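Local coordinates for proximal thread matrix protein 1 (Mytilus galloprovincialis, PDB 4CN9), which binds zinc and collagen in the mussel byssus and is built of two von Willebrand factor type A domains, at residues L146-R150 with E151-S155; P270-Y273 with Q274-K277. All coordinates share one frame; numbering follows the deposited sequence.

Contact 1. Residues L146-R150 with E151-S155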
ATOM      1  N   LEU A 146      10.061   6.034 -12.962  1.00 15.62           N
ATOM      2  CA  LEU A 146       8.856   5.215 -12.874  1.00 17.91           C
ATOM      3  C   LEU A 146       8.170   5.064 -14.238  1.00 20.61           C
ATOM      4  O   LEU A 146       7.669   3.999 -14.568  1.00 18.08           O
ATOM      5  CB  LEU A 146       7.882   5.812 -11.856  1.00 15.95           C
ATOM      6  CG  LEU A 146       8.358   5.751 -10.403  1.00 17.64           C
ATOM      7  CD1 LEU A 146       7.505   6.629  -9.490  1.00 22.33           C
ATOM      8  CD2 LEU A 146       8.362   4.318  -9.911  1.00 18.00           C
ATOM      9  N   LYS A 147       8.155   6.147 -15.007  1.00 21.62           N
ATOM     10  CA  LYS A 147       7.585   6.155 -16.353  1.00 20.82           C
ATOM     11  C   LYS A 147       8.362   5.208 -17.256  1.00 20.42           C
ATOM     12  O   LYS A 147       7.785   4.382 -17.974  1.00 22.21           O
ATOM     13  CB  LYS A 147       7.653   7.574 -16.912  1.00 20.32           C
ATOM     14  CG  LYS A 147       7.086   7.746 -18.319  1.00 22.99           C
ATOM     15  CD  LYS A 147       7.290   9.190 -18.791  1.00 30.14           C
ATOM     16  CE  LYS A 147       7.187   9.313 -20.297  1.00 38.37           C
ATOM     17  NZ  LYS A 147       5.794   9.120 -20.753  1.00 44.06           N
ATOM     18  N   HIS A 148       9.683   5.326 -17.221  1.00 17.59           N
ATOM     19  CA  HIS A 148      10.538   4.441 -18.014  1.00 22.72           C
ATOM     20  C   HIS A 148      10.281   2.960 -17.681  1.00 20.43           C
ATOM     21  O   HIS A 148      10.220   2.094 -18.569  1.00 19.23           O
ATOM     22  CB  HIS A 148      12.001   4.815 -17.770  1.00 22.17           C
ATOM     23  CG  HIS A 148      12.977   4.005 -18.566  1.00 24.63           C
ATOM     24  ND1 HIS A 148      13.465   4.416 -19.787  1.00 24.89           N
ATOM     25  CD2 HIS A 148      13.562   2.808 -18.312  1.00 27.06           C
ATOM     26  CE1 HIS A 148      14.317   3.516 -20.246  1.00 27.04           C
ATOM     27  NE2 HIS A 148      14.393   2.529 -19.370  1.00 27.52           N
ATOM     28  N   VAL A 149      10.116   2.667 -16.394  1.00 21.60           N
ATOM     29  CA  VAL A 149       9.853   1.299 -15.953  1.00 19.78           C
ATOM     30  C   VAL A 149       8.507   0.792 -16.495  1.00 20.09           C
ATOM     31  O   VAL A 149       8.411  -0.320 -17.006  1.00 21.46           O
ATOM     32  CB  VAL A 149       9.929   1.187 -14.408  1.00 20.11           C
ATOM     33  CG1 VAL A 149       9.349  -0.127 -13.935  1.00 21.52           C
ATOM     34  CG2 VAL A 149      11.383   1.338 -13.937  1.00 21.86           C
ATOM     35  N   ARG A 150       7.475   1.618 -16.404  1.00 20.69           N
ATOM     36  CA  ARG A 150       6.169   1.236 -16.945  1.00 23.77           C
ATOM     37  C   ARG A 150       6.200   1.018 -18.470  1.00 21.47           C
ATOM     38  O   ARG A 150       5.668   0.037 -18.972  1.00 24.51           O
ATOM     39  CB  ARG A 150       5.126   2.299 -16.604  1.00 24.47           C
ATOM     40  CG  ARG A 150       3.739   1.979 -17.154  1.00 27.00           C
ATOM     41  CD  ARG A 150       2.718   3.034 -16.759  1.00 31.78           C
ATOM     42  NE  ARG A 150       3.176   4.401 -17.007  1.00 31.67           N
ATOM     43  CZ  ARG A 150       3.035   5.064 -18.158  1.00 36.79           C
ATOM     44  NH1 ARG A 150       2.455   4.493 -19.204  1.00 36.16           N
ATOM     45  NH2 ARG A 150       3.478   6.313 -18.261  1.00 35.01           N
ATOM     46  N   GLU A 151       6.840   1.929 -19.196  1.00 20.78           N
ATOM     47  CA  GLU A 151       6.801   1.920 -20.654  1.00 21.20           C
ATOM     48  C   GLU A 151       7.816   0.956 -21.300  1.00 26.19           C
ATOM     49  O   GLU A 151       7.563   0.418 -22.371  1.00 26.86           O
ATOM     50  CB  GLU A 151       7.021   3.348 -21.189  1.00 24.60           C
ATOM     51  CG  GLU A 151       5.903   4.329 -20.811  1.00 28.22           C
ATOM     52  CD  GLU A 151       6.088   5.749 -21.374  1.00 34.59           C
ATOM     53  OE1 GLU A 151       7.201   6.115 -21.795  1.00 32.14           O
ATOM     54  OE2 GLU A 151       5.099   6.509 -21.385  1.00 46.59           O
ATOM     55  N   ASN A 152       8.958   0.739 -20.659  1.00 19.13           N
ATOM     56  CA  ASN A 152      10.021  -0.071 -21.255  1.00 18.95           C
ATOM     57  C   ASN A 152      10.343  -1.350 -20.491  1.00 20.30           C
ATOM     58  O   ASN A 152      10.401  -2.435 -21.078  1.00 18.47           O
ATOM     59  CB  ASN A 152      11.314   0.746 -21.386  1.00 21.57           C
ATOM     60  CG  ASN A 152      11.194   1.884 -22.385  1.00 28.35           C
ATOM     61  OD1 ASN A 152      10.124   2.454 -22.574  1.00 28.55           O
ATOM     62  ND2 ASN A 152      12.302   2.212 -23.035  1.00 27.03           N
ATOM     63  N   SER A 153      10.563  -1.220 -19.185  1.00 19.61           N
ATOM     64  CA  SER A 153      11.169  -2.301 -18.400  1.00 21.26           C
ATOM     65  C   SER A 153      10.327  -3.565 -18.336  1.00 18.94           C
ATOM     66  O   SER A 153      10.875  -4.670 -18.312  1.00 19.44           O
ATOM     67  CB  SER A 153      11.466  -1.836 -16.979  1.00 18.70           C
ATOM     68  OG  SER A 153      12.270  -0.690 -16.981  1.00 19.34           O
ATOM     69  N   PHE A 154       9.008  -3.411 -18.276  1.00 16.76           N
ATOM     70  CA  PHE A 154       8.110  -4.558 -18.219  1.00 17.42           C
ATOM     71  C   PHE A 154       7.522  -4.905 -19.577  1.00 24.02           C
ATOM     72  O   PHE A 154       6.645  -5.769 -19.669  1.00 21.48           O
ATOM     73  CB  PHE A 154       6.988  -4.297 -17.216  1.00 22.50           C
ATOM     74  CG  PHE A 154       7.427  -4.403 -15.788  1.00 18.76           C
ATOM     75  CD1 PHE A 154       7.812  -5.630 -15.258  1.00 22.01           C
ATOM     76  CD2 PHE A 154       7.480  -3.290 -14.982  1.00 17.21           C
ATOM     77  CE1 PHE A 154       8.221  -5.737 -13.928  1.00 20.28           C
ATOM     78  CE2 PHE A 154       7.883  -3.391 -13.654  1.00 18.61           C
ATOM     79  CZ  PHE A 154       8.263  -4.617 -13.133  1.00 16.46           C
ATOM     80  N   SER A 155       8.007  -4.261 -20.643  1.00 24.45           N
ATOM     81  CA  SER A 155       7.448  -4.535 -21.974  1.00 25.92           C
ATOM     82  C   SER A 155       7.893  -5.897 -22.493  1.00 20.99           C
ATOM     83  O   SER A 155       8.945  -6.406 -22.108  1.00 22.03           O
ATOM     84  CB  SER A 155       7.820  -3.433 -22.980  1.00 22.02           C
ATOM     85  OG  SER A 155       9.209  -3.435 -23.293  1.00 23.26           O
TER
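Lys147 leaves the helix with CG anti to the backbone N (chi1 -180°) and stays extended until its last torsion, where chi4 of 71° turns NZ to the carboxylate of Glu151, one turn on. Lys147 NZ lies 2.8 Å from Glu151 OE2, a salt bridge made from above the carboxylate plane. The same oxygen has a second, long salt bridge to Arg150 NH2, at 3.5 Å, with guanidinium and carboxylate planes 80° apart. Arg150 NH2 also bridges to Glu186 of helix 183-192, so the cluster reaches the neighbouring helix. Were Lys147 an alanine, the Glu151 carboxylate would probably be left with just the long bridge to Arg150 within this network, and freer to swing. On another side of the helix, Asn152 CB sits over one face of the His148 ring, 4.2 Å from its centroid in a CH-pi contact, while His148 NE2 bonds to Thr112 OG1. Val149 CG1 packs against Phe154 CE2 at 3.6 Å, the two side chains lying side by side. Backbone bonds weaken here: Asn152 N to His148 O is sound at 2.8 Å, but Phe154 N to Val149 O is weak at 3.4 Å. This is the end of an amphipathic helix of a von Willebrand factor A fold, with Lys147 and Glu151 bridged one turn apart and Val149 and Phe154 laid on strands 54-61 and 166-173.

Contact 2. Residues P270-Y273 with Q274-K277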
ATOM      1  N   PRO A 270     -32.056  14.940   4.979  1.00 32.96           N
ATOM      2  CA  PRO A 270     -32.418  13.898   5.953  1.00 28.29           C
ATOM      3  C   PRO A 270     -32.257  12.466   5.432  1.00 28.27           C
ATOM      4  O   PRO A 270     -32.468  11.526   6.197  1.00 28.47           O
ATOM      5  CB  PRO A 270     -33.882  14.213   6.266  1.00 35.29           C
ATOM      6  CG  PRO A 270     -34.402  14.870   5.026  1.00 35.68           C
ATOM      7  CD  PRO A 270     -33.239  15.607   4.401  1.00 34.09           C
ATOM      8  N   ASN A 271     -31.894  12.312   4.157  1.00 28.43           N
ATOM      9  CA  ASN A 271     -31.576  11.004   3.587  1.00 27.47           C
ATOM     10  C   ASN A 271     -30.133  10.554   3.802  1.00 23.80           C
ATOM     11  O   ASN A 271     -29.820   9.405   3.540  1.00 23.64           O
ATOM     12  CB  ASN A 271     -31.768  10.995   2.066  1.00 29.79           C
ATOM     13  CG  ASN A 271     -33.180  11.291   1.644  1.00 36.44           C
ATOM     14  OD1 ASN A 271     -34.055  10.421   1.707  1.00 33.76           O
ATOM     15  ND2 ASN A 271     -33.409  12.521   1.164  1.00 37.10           N
ATOM     16  N   ASN A 272     -29.254  11.453   4.228  1.00 22.97           N
ATOM     17  CA  ASN A 272     -27.818  11.172   4.144  1.00 23.90           C
ATOM     18  C   ASN A 272     -27.423   9.920   4.916  1.00 23.71           C
ATOM     19  O   ASN A 272     -26.691   9.064   4.412  1.00 19.96           O
ATOM     20  CB  ASN A 272     -27.000  12.372   4.623  1.00 23.17           C
ATOM     21  CG  ASN A 272     -26.945  13.491   3.590  1.00 23.90           C
ATOM     22  OD1 ASN A 272     -27.244  13.275   2.421  1.00 22.15           O
ATOM     23  ND2 ASN A 272     -26.545  14.677   4.018  1.00 25.15           N
ATOM     24  N   TYR A 273     -27.924   9.813   6.136  1.00 23.90           N
ATOM     25  CA  TYR A 273     -27.506   8.750   7.029  1.00 20.73           C
ATOM     26  C   TYR A 273     -27.950   7.408   6.465  1.00 22.25           C
ATOM     27  O   TYR A 273     -27.199   6.437   6.496  1.00 21.35           O
ATOM     28  CB  TYR A 273     -28.092   9.001   8.411  1.00 24.78           C
ATOM     29  CG  TYR A 273     -27.465   8.199   9.522  1.00 26.28           C
ATOM     30  CD1 TYR A 273     -26.116   8.321   9.829  1.00 27.05           C
ATOM     31  CD2 TYR A 273     -28.233   7.326  10.268  1.00 31.82           C
ATOM     32  CE1 TYR A 273     -25.554   7.579  10.867  1.00 27.48           C
ATOM     33  CE2 TYR A 273     -27.696   6.602  11.292  1.00 32.99           C
ATOM     34  CZ  TYR A 273     -26.360   6.722  11.586  1.00 32.29           C
ATOM     35  OH  TYR A 273     -25.858   5.964  12.614  1.00 39.21           O
ATOM     36  N   GLN A 274     -29.163   7.343   5.919  1.00 20.47           N
ATOM     37  CA  GLN A 274     -29.604   6.098   5.294  1.00 22.26           C
ATOM     38  C   GLN A 274     -28.817   5.778   4.026  1.00 19.56           C
ATOM     39  O   GLN A 274     -28.592   4.610   3.705  1.00 20.79           O
ATOM     40  CB  GLN A 274     -31.096   6.133   4.967  1.00 24.80           C
ATOM     41  CG  GLN A 274     -31.630   4.783   4.498  1.00 26.68           C
ATOM     42  CD  GLN A 274     -31.502   3.723   5.573  1.00 30.60           C
ATOM     43  OE1 GLN A 274     -31.762   3.987   6.750  1.00 34.46           O
ATOM     44  NE2 GLN A 274     -31.076   2.526   5.185  1.00 28.59           N
ATOM     45  N   LEU A 275     -28.428   6.807   3.280  1.00 17.74           N
ATOM     46  CA  LEU A 275     -27.625   6.592   2.080  1.00 19.01           C
ATOM     47  C   LEU A 275     -26.281   5.952   2.466  1.00 19.78           C
ATOM     48  O   LEU A 275     -25.791   5.029   1.807  1.00 17.13           O
ATOM     49  CB  LEU A 275     -27.421   7.903   1.318  1.00 23.51           C
ATOM     50  CG  LEU A 275     -28.627   8.425   0.519  1.00 22.19           C
ATOM     51  CD1 LEU A 275     -28.349   9.818  -0.010  1.00 25.64           C
ATOM     52  CD2 LEU A 275     -28.986   7.480  -0.623  1.00 26.51           C
ATOM     53  N   MET A 276     -25.705   6.427   3.563  1.00 19.53           N
ATOM     54  CA  MET A 276     -24.458   5.873   4.066  1.00 20.19           C
ATOM     55  C   MET A 276     -24.632   4.423   4.532  1.00 18.74           C
ATOM     56  O   MET A 276     -23.804   3.558   4.227  1.00 19.91           O
ATOM     57  CB  MET A 276     -23.915   6.766   5.201  1.00 16.96           C
ATOM     58  CG  MET A 276     -22.537   6.363   5.710  1.00 21.23           C
ATOM     59  SD  MET A 276     -22.001   7.432   7.087  1.00 29.68           S
ATOM     60  CE  MET A 276     -23.284   7.090   8.268  1.00 26.83           C
ATOM     61  N   LYS A 277     -25.717   4.137   5.243  1.00 19.47           N
ATOM     62  CA  LYS A 277     -25.999   2.759   5.633  1.00 18.80           C
ATOM     63  C   LYS A 277     -26.162   1.846   4.416  1.00 20.73           C
ATOM     64  O   LYS A 277     -25.646   0.723   4.398  1.00 20.89           O
ATOM     65  CB  LYS A 277     -27.246   2.687   6.507  1.00 22.62           C
ATOM     66  CG  LYS A 277     -27.079   3.290   7.882  1.00 23.86           C
ATOM     67  CD  LYS A 277     -28.432   3.356   8.577  1.00 27.14           C
ATOM     68  CE  LYS A 277     -28.294   3.582  10.057  1.00 29.21           C
ATOM     69  NZ  LYS A 277     -29.645   3.765  10.690  1.00 32.29           N
TER
HETATM   70  O   HOH W   1     -31.376   9.328   6.879  1.00 26.74           O
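Both neighbours come at the Tyr273 ring obliquely and from the same side of its plane: Met276 CE by the CD1-CE1 bond, 3.5 Å from Tyr273 CD1, and Lys277 CE by CD2-CE2, 3.3 Å from Tyr273 CE2. Met276 gets there through a bend at its thioether (chi3 61°), which turns the methyl back to the ring, whereas Lys277 stays extended beyond CG and slants across the ring with the end of its aliphatic chain. Beyond the ring, Lys277 NZ is gripped by two backbone oxygens, of Asp326 and Val328, and Tyr273 OH makes a weak bond to the latter; both polar ends of this buried pair have partners. Beneath the side chains the helix is regular: Lys277 N bonds to Tyr273 O at 3.0 Å, and Leu275 N to Asn271 O at 3.0 Å. Leu275 CG rests 3.4 Å from Asn271 O. One water links Pro270 O to Gln274 N, donating to the first and accepting from the second. Tyr273 and Met276 both lean on Phe259 of strand 253-260. This lies near the N-terminal end of helix 272-285, in a beta-alpha-beta crossover between the parallel strands 253-260 and 295-302 of a von Willebrand factor A domain.

Both contacts are local, each within a single helix, so neither closes a long loop. From the N terminus the chain lays down strand 54-61 and, further on, reaches contact 1 at the end of helix 142-153, packed on the six-stranded sheet of the first domain. It then completes that sheet, passes through strand 243-247 and enters the second domain, where contact 2 lies near the start of helix 272-285. The two follow in series, neither nested nor crossing, with centres about 44 Å apart and no touch. The domains are joined instead by a small antiparallel sheet of 48-49, 243-247 and 439-447.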